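Local structure of extracellular invertase (Aspergillus kawachii, 5XH8) at residues S349-L352 against F353-A356; S254-Y258 against G259-H263; H227-T230 against N231-W234. The protein acts as a GH32 beta-fructofuranosidase (invertase) with high transfructosylation activity, probably splitting sucrose and transferring fructosyl groups to build fructooligosaccharides such as 1-kestose. All blocks are in the same frame, centred on the assembly; numbering follows the deposited sequence.

Contact 1 of 3, residues S349-L352 against F353-A356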
# COMPACT_ATOMS: atom_id res chain seq x y z
N SER A 349 -21.21 -21.24 10.32
CA SER A 349 -21.99 -20.14 9.80
C SER A 349 -23.47 -20.36 10.07
O SER A 349 -24.00 -21.47 9.86
CB SER A 349 -21.78 -19.98 8.29
OG SER A 349 -22.76 -19.08 7.76
N GLY A 350 -24.14 -19.32 10.54
CA GLY A 350 -25.55 -19.40 10.94
C GLY A 350 -26.55 -19.31 9.80
O GLY A 350 -27.72 -19.64 10.00
N ASP A 351 -26.11 -18.84 8.62
CA ASP A 351 -27.03 -18.48 7.56
C ASP A 351 -26.55 -18.92 6.17
O ASP A 351 -26.74 -18.21 5.18
CB ASP A 351 -27.28 -16.95 7.61
CG ASP A 351 -26.01 -16.13 7.44
OD1 ASP A 351 -24.94 -16.72 7.18
OD2 ASP A 351 -26.09 -14.91 7.61
N LEU A 352 -25.93 -20.10 6.10
CA LEU A 352 -25.45 -20.65 4.84
C LEU A 352 -24.52 -19.66 4.11
O LEU A 352 -24.65 -19.41 2.91
CB LEU A 352 -26.63 -21.08 3.94
CG LEU A 352 -27.55 -22.17 4.51
CD1 LEU A 352 -28.71 -22.43 3.56
CD2 LEU A 352 -26.77 -23.45 4.75
N PHE A 353 -23.59 -19.09 4.87
CA PHE A 353 -22.67 -18.09 4.32
C PHE A 353 -23.43 -16.95 3.64
O PHE A 353 -23.11 -16.56 2.54
CB PHE A 353 -21.66 -18.77 3.40
CG PHE A 353 -21.04 -20.00 3.99
CD1 PHE A 353 -19.96 -19.89 4.87
CD2 PHE A 353 -21.54 -21.27 3.70
CE1 PHE A 353 -19.39 -21.02 5.42
CE2 PHE A 353 -20.97 -22.40 4.24
CZ PHE A 353 -19.89 -22.28 5.09
N GLU A 354 -24.48 -16.49 4.32
CA GLU A 354 -25.36 -15.41 3.86
C GLU A 354 -26.18 -15.76 2.63
O GLU A 354 -26.56 -14.88 1.88
CB GLU A 354 -24.58 -14.09 3.69
CG GLU A 354 -23.79 -13.80 4.96
CD GLU A 354 -23.03 -12.50 4.98
OE1 GLU A 354 -23.20 -11.69 4.06
OE2 GLU A 354 -22.29 -12.28 5.95
N GLN A 355 -26.49 -17.04 2.43
CA GLN A 355 -27.40 -17.47 1.36
C GLN A 355 -28.80 -17.87 1.87
O GLN A 355 -29.70 -18.07 1.07
CB GLN A 355 -26.78 -18.65 0.59
CG GLN A 355 -25.49 -18.31 -0.16
CD GLN A 355 -25.70 -17.23 -1.22
OE1 GLN A 355 -24.95 -16.27 -1.31
NE2 GLN A 355 -26.74 -17.39 -2.01
N ALA A 356 -28.99 -17.95 3.19
CA ALA A 356 -30.26 -18.43 3.75
C ALA A 356 -31.33 -17.34 3.78
O ALA A 356 -31.66 -16.79 4.85
CB ALA A 356 -30.05 -19.00 5.14
O HOH W 1 -24.03 -13.23 8.40
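The carbonyl oxygen of Asp-351 is held by two backbone N-H groups from further along the loop. Ala-356 N reaches Asp-351 O at 3.0 Å from above the carbonyl plane, while Gln-355 N adds a weak bond and also donates to Leu-352 O. The Asp-351 carboxylate turns back over the same turn, with CG between the backbone N and carbonyl carbon (chi1 59°), and its OD1 takes Glu-354 N at 2.9 Å from well above the carboxylate plane. The Asp-351 and Glu-354 side chains run alongside each other with their carboxylates turned strongly against one another, and a water donating to both Asp-351 OD2 and Glu-354 OE2 may ease the like charges. Further back, Ser-349 OG accepts Phe-353 N at 3.0 Å and, weakly, Asp-351 N. Ser-349 CB sits over one face of the Phe-353 ring, 4.1 Å from its centroid, a CH-pi contact. Beyond these polar bonds, Leu-352 CD1 packs on Ala-356 CB at 4.0 Å. Leu-352, Phe-353 and Glu-354 all have positive phi, making a short left-handed helical turn after strand 341-348. In this propeller the turn borders the sodium site: Phe-353 stacks on the metal ligand His-287, and Leu-352 touches Phe-316, another ligand.

Contact 2 of 3, residues S254-Y258 against G259-H263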
# COMPACT_ATOMS: atom_id res chain seq x y z
N SER A 254 2.38 -28.47 13.68
CA SER A 254 3.07 -29.73 13.66
C SER A 254 2.72 -30.51 14.92
O SER A 254 2.66 -29.95 16.03
CB SER A 254 4.59 -29.51 13.48
OG SER A 254 5.14 -28.70 14.51
N LEU A 255 2.52 -31.81 14.73
CA LEU A 255 1.93 -32.69 15.74
C LEU A 255 2.74 -33.98 16.00
O LEU A 255 3.44 -34.48 15.12
CB LEU A 255 0.52 -33.12 15.26
CG LEU A 255 -0.50 -32.02 14.95
CD1 LEU A 255 -1.80 -32.63 14.40
CD2 LEU A 255 -0.73 -31.16 16.17
N ASP A 256 2.59 -34.51 17.21
CA ASP A 256 2.89 -35.92 17.49
C ASP A 256 1.63 -36.61 18.02
O ASP A 256 0.51 -36.07 17.89
CB ASP A 256 4.11 -36.03 18.42
CG ASP A 256 3.88 -35.44 19.79
OD1 ASP A 256 2.73 -35.14 20.23
OD2 ASP A 256 4.90 -35.26 20.47
N GLU A 257 1.80 -37.78 18.62
CA GLU A 257 0.70 -38.55 19.17
C GLU A 257 -0.03 -37.89 20.36
O GLU A 257 -1.16 -38.23 20.64
CB GLU A 257 1.20 -39.96 19.57
CG GLU A 257 0.08 -40.94 19.89
CD GLU A 257 0.55 -42.38 20.05
OE1 GLU A 257 1.77 -42.62 20.21
OE2 GLU A 257 -0.31 -43.28 20.00
N TYR A 258 0.63 -36.98 21.06
CA TYR A 258 0.07 -36.36 22.26
C TYR A 258 -0.56 -34.97 22.03
O TYR A 258 -1.41 -34.54 22.81
CB TYR A 258 1.15 -36.27 23.34
CG TYR A 258 1.88 -37.60 23.51
CD1 TYR A 258 1.29 -38.65 24.21
CD2 TYR A 258 3.12 -37.81 22.90
CE1 TYR A 258 1.93 -39.88 24.33
CE2 TYR A 258 3.77 -39.03 23.01
CZ TYR A 258 3.18 -40.05 23.73
OH TYR A 258 3.84 -41.25 23.84
N GLY A 259 -0.12 -34.27 20.99
CA GLY A 259 -0.53 -32.91 20.74
C GLY A 259 0.43 -32.18 19.82
O GLY A 259 0.88 -32.72 18.81
N TYR A 260 0.75 -30.94 20.18
CA TYR A 260 1.57 -30.10 19.35
C TYR A 260 3.02 -30.48 19.66
O TYR A 260 3.38 -30.62 20.82
CB TYR A 260 1.33 -28.62 19.64
CG TYR A 260 2.26 -27.69 18.88
CD1 TYR A 260 1.96 -27.30 17.58
CD2 TYR A 260 3.46 -27.24 19.45
CE1 TYR A 260 2.82 -26.47 16.86
CE2 TYR A 260 4.33 -26.40 18.74
CZ TYR A 260 4.00 -26.03 17.45
OH TYR A 260 4.82 -25.22 16.71
N ASN A 261 3.83 -30.59 18.62
CA ASN A 261 5.28 -30.78 18.78
C ASN A 261 6.00 -29.99 17.68
O ASN A 261 5.76 -30.24 16.51
CB ASN A 261 5.60 -32.29 18.68
CG ASN A 261 7.05 -32.62 19.05
OD1 ASN A 261 7.96 -31.89 18.70
ND2 ASN A 261 7.26 -33.73 19.76
N PRO A 262 6.90 -29.06 18.05
CA PRO A 262 7.58 -28.31 16.97
C PRO A 262 8.33 -29.20 15.96
O PRO A 262 8.34 -28.90 14.77
CB PRO A 262 8.55 -27.38 17.71
CG PRO A 262 8.22 -27.47 19.14
CD PRO A 262 7.41 -28.69 19.38
N HIS A 263 8.88 -30.32 16.44
CA HIS A 263 9.62 -31.26 15.59
C HIS A 263 8.73 -32.34 15.01
O HIS A 263 9.25 -33.29 14.43
CB HIS A 263 10.77 -31.91 16.39
CG HIS A 263 11.80 -30.93 16.84
ND1 HIS A 263 12.74 -30.40 15.98
CD2 HIS A 263 12.04 -30.38 18.05
CE1 HIS A 263 13.51 -29.55 16.65
NE2 HIS A 263 13.10 -29.52 17.90
O HOH W 2 4.95 -26.04 13.45
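One carboxylate, that of Asp-256, takes three N-H groups and so ties together both limbs of a tight reversal. OD1 accepts Gly-259 N at 3.1 Å, nearly along its C-O axis, and Tyr-258 N from above the carboxylate plane, which makes an Asx turn. OD2 receives Asn-261 ND2 at 2.9 Å; this bond is almost straight (174°) and runs in the amide plane, it meets the carboxylate from above its plane, and the two flat groups stand about at right angles. A chi1 of 64° folds the Asp-256 carboxylate back over its own backbone, while CG of Asn-261 is anti to its backbone N (chi1 -171°) and extends the amide to meet it. Alongside this side-chain link the backbones close a short hairpin-like turn at the end of strand 250-255. Leu-255 and Tyr-260 form a non-hydrogen-bonded antiparallel pair, flanked by bonds from Asn-261 N to Ser-254 O and from Asp-256 N to Gly-259 O. Leu-255 also packs on Leu-376 and Val-378 of strand 366-385, and Asp-256 shares a backbone hydrogen bond with Val-378, so the turn abuts a strand of another sheet of the propeller domain. At the far end Ser-254 OG donates to Asn-261 O at 2.6 Å and accepts from a water that also reaches Tyr-260 OH weakly. The Tyr-260 ring leans obliquely on the Ser-254 carbonyl, with CD1 3.1 Å from Ser-254 O. Asn-261 OD1 accepts His-263 N in a second Asx turn, so both ends of its amide are engaged.

Contact 3 of 3, residues H227-T230 against N231-W234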
# COMPACT_ATOMS: atom_id res chain seq x y z
N HIS A 227 0.78 -25.35 -3.63
CA HIS A 227 -0.18 -24.89 -4.60
C HIS A 227 -0.71 -26.09 -5.37
O HIS A 227 -0.05 -27.10 -5.46
CB HIS A 227 0.47 -23.85 -5.54
CG HIS A 227 1.60 -24.40 -6.35
ND1 HIS A 227 1.42 -24.93 -7.61
CD2 HIS A 227 2.92 -24.56 -6.06
CE1 HIS A 227 2.58 -25.36 -8.07
NE2 HIS A 227 3.50 -25.16 -7.14
N GLU A 228 -1.92 -25.98 -5.91
CA GLU A 228 -2.56 -27.06 -6.64
C GLU A 228 -3.25 -26.46 -7.85
O GLU A 228 -3.63 -25.28 -7.81
CB GLU A 228 -3.61 -27.76 -5.78
CG GLU A 228 -3.07 -28.41 -4.52
CD GLU A 228 -2.25 -29.67 -4.78
OE1 GLU A 228 -2.23 -30.15 -5.92
OE2 GLU A 228 -1.63 -30.14 -3.82
N PRO A 229 -3.41 -27.25 -8.92
CA PRO A 229 -4.14 -26.77 -10.10
C PRO A 229 -5.60 -26.46 -9.78
O PRO A 229 -6.21 -27.13 -8.94
CB PRO A 229 -4.09 -27.97 -11.08
CG PRO A 229 -2.93 -28.78 -10.63
CD PRO A 229 -2.87 -28.61 -9.14
N THR A 230 -6.14 -25.46 -10.47
CA THR A 230 -7.52 -25.03 -10.29
C THR A 230 -8.53 -26.18 -10.27
O THR A 230 -8.64 -26.94 -11.22
CB THR A 230 -7.94 -24.05 -11.40
OG1 THR A 230 -7.00 -22.99 -11.48
CG2 THR A 230 -9.30 -23.48 -11.15
N ASN A 231 -9.25 -26.29 -9.16
CA ASN A 231 -10.32 -27.27 -8.97
C ASN A 231 -9.88 -28.73 -9.09
O ASN A 231 -10.68 -29.59 -9.41
CB ASN A 231 -11.51 -26.97 -9.89
CG ASN A 231 -12.82 -27.48 -9.33
OD1 ASN A 231 -12.99 -27.65 -8.12
ND2 ASN A 231 -13.76 -27.74 -10.21
N SER A 232 -8.62 -28.99 -8.76
CA SER A 232 -8.11 -30.32 -8.64
C SER A 232 -8.57 -30.86 -7.29
O SER A 232 -9.21 -30.14 -6.49
CB SER A 232 -6.58 -30.32 -8.77
OG SER A 232 -5.96 -29.45 -7.84
N THR A 233 -8.28 -32.13 -7.05
CA THR A 233 -8.75 -32.81 -5.85
C THR A 233 -7.74 -33.85 -5.34
O THR A 233 -6.95 -34.38 -6.13
CB THR A 233 -10.11 -33.47 -6.10
OG1 THR A 233 -10.60 -33.99 -4.87
CG2 THR A 233 -9.99 -34.62 -7.15
N TRP A 234 -7.75 -34.10 -4.03
CA TRP A 234 -6.99 -35.20 -3.43
C TRP A 234 -7.66 -36.53 -3.82
O TRP A 234 -8.90 -36.69 -3.65
CB TRP A 234 -6.96 -35.07 -1.92
CG TRP A 234 -6.14 -36.09 -1.23
CD1 TRP A 234 -6.57 -37.03 -0.34
CD2 TRP A 234 -4.74 -36.31 -1.40
NE1 TRP A 234 -5.52 -37.81 0.08
CE2 TRP A 234 -4.38 -37.39 -0.56
CE3 TRP A 234 -3.74 -35.68 -2.17
CZ2 TRP A 234 -3.05 -37.86 -0.46
CZ3 TRP A 234 -2.43 -36.15 -2.08
CH2 TRP A 234 -2.10 -37.23 -1.23
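This is a type II beta turn, from Pro-229 to Ser-232, at the surface of the propeller domain, in the loop that follows strand 219-227. Its closing bond runs from Ser-232 N to Pro-229 O at 3.0 Å, the donor lying above the carbonyl plane. The backbone angles at the two corners agree with the type: Thr-230 has phi -47° and psi 121°, and Asn-231 takes a left-handed conformation with positive phi. A second bond doubles the closure. Ser-232 OG donates to the same Pro-229 O at 2.6 Å, lying in the carbonyl plane on a lone pair. The hydroxyl is turned back over its own backbone (chi1 55°), so that one serine supplies both donors and Pro-229 O is gripped from two directions. The same hydroxyl also lies against carbon: OG is 3.5 Å from Pro-229 CD and 3.6 Å from Glu-228 CB. It therefore sits at the mouth of the turn, where the chain enters and leaves. At the outer corner Thr-230 CG2 lies alongside the next peptide, 3.4 Å from Asn-231 N, while Thr-230 OG1 makes a weak hydrogen bond to a bound glycerol that probably comes from the crystallisation liquor. The Glu-228 carboxylate points elsewhere, its OE2 accepting Trp-226 NE1. From the turn itself, Asn-231 and Ser-232 make backbone hydrogen bonds with Ala-244 and Trp-243 ahead of strand 247-248, and Glu-228 and Trp-234 both rest on Pro-306 of strand 302-311, so the loop spans from the sheet of strand 219-227 to the next one.

In the fold
Going from the N terminus, the contacts follow in series, none nested in or crossing another, and all fall in the family 32 N-terminal domain. Contact 3 comes first and turns the chain as it leaves strand 219-227 toward strand 247-248. Contact 2 closes the loop that leads from strand 250-255 into strand 265-274 and meets strand 366-385. Contact 1, last, shapes the loop between strand 341-348 and helix 361-364, beside the sodium site. Contacts 1 and 2 lie on opposite sides of the chain's centre, their own centres about 34 Å apart; contact 3 is about 26 Å from contact 1 and 27 Å from contact 2, centre to centre, and none touch.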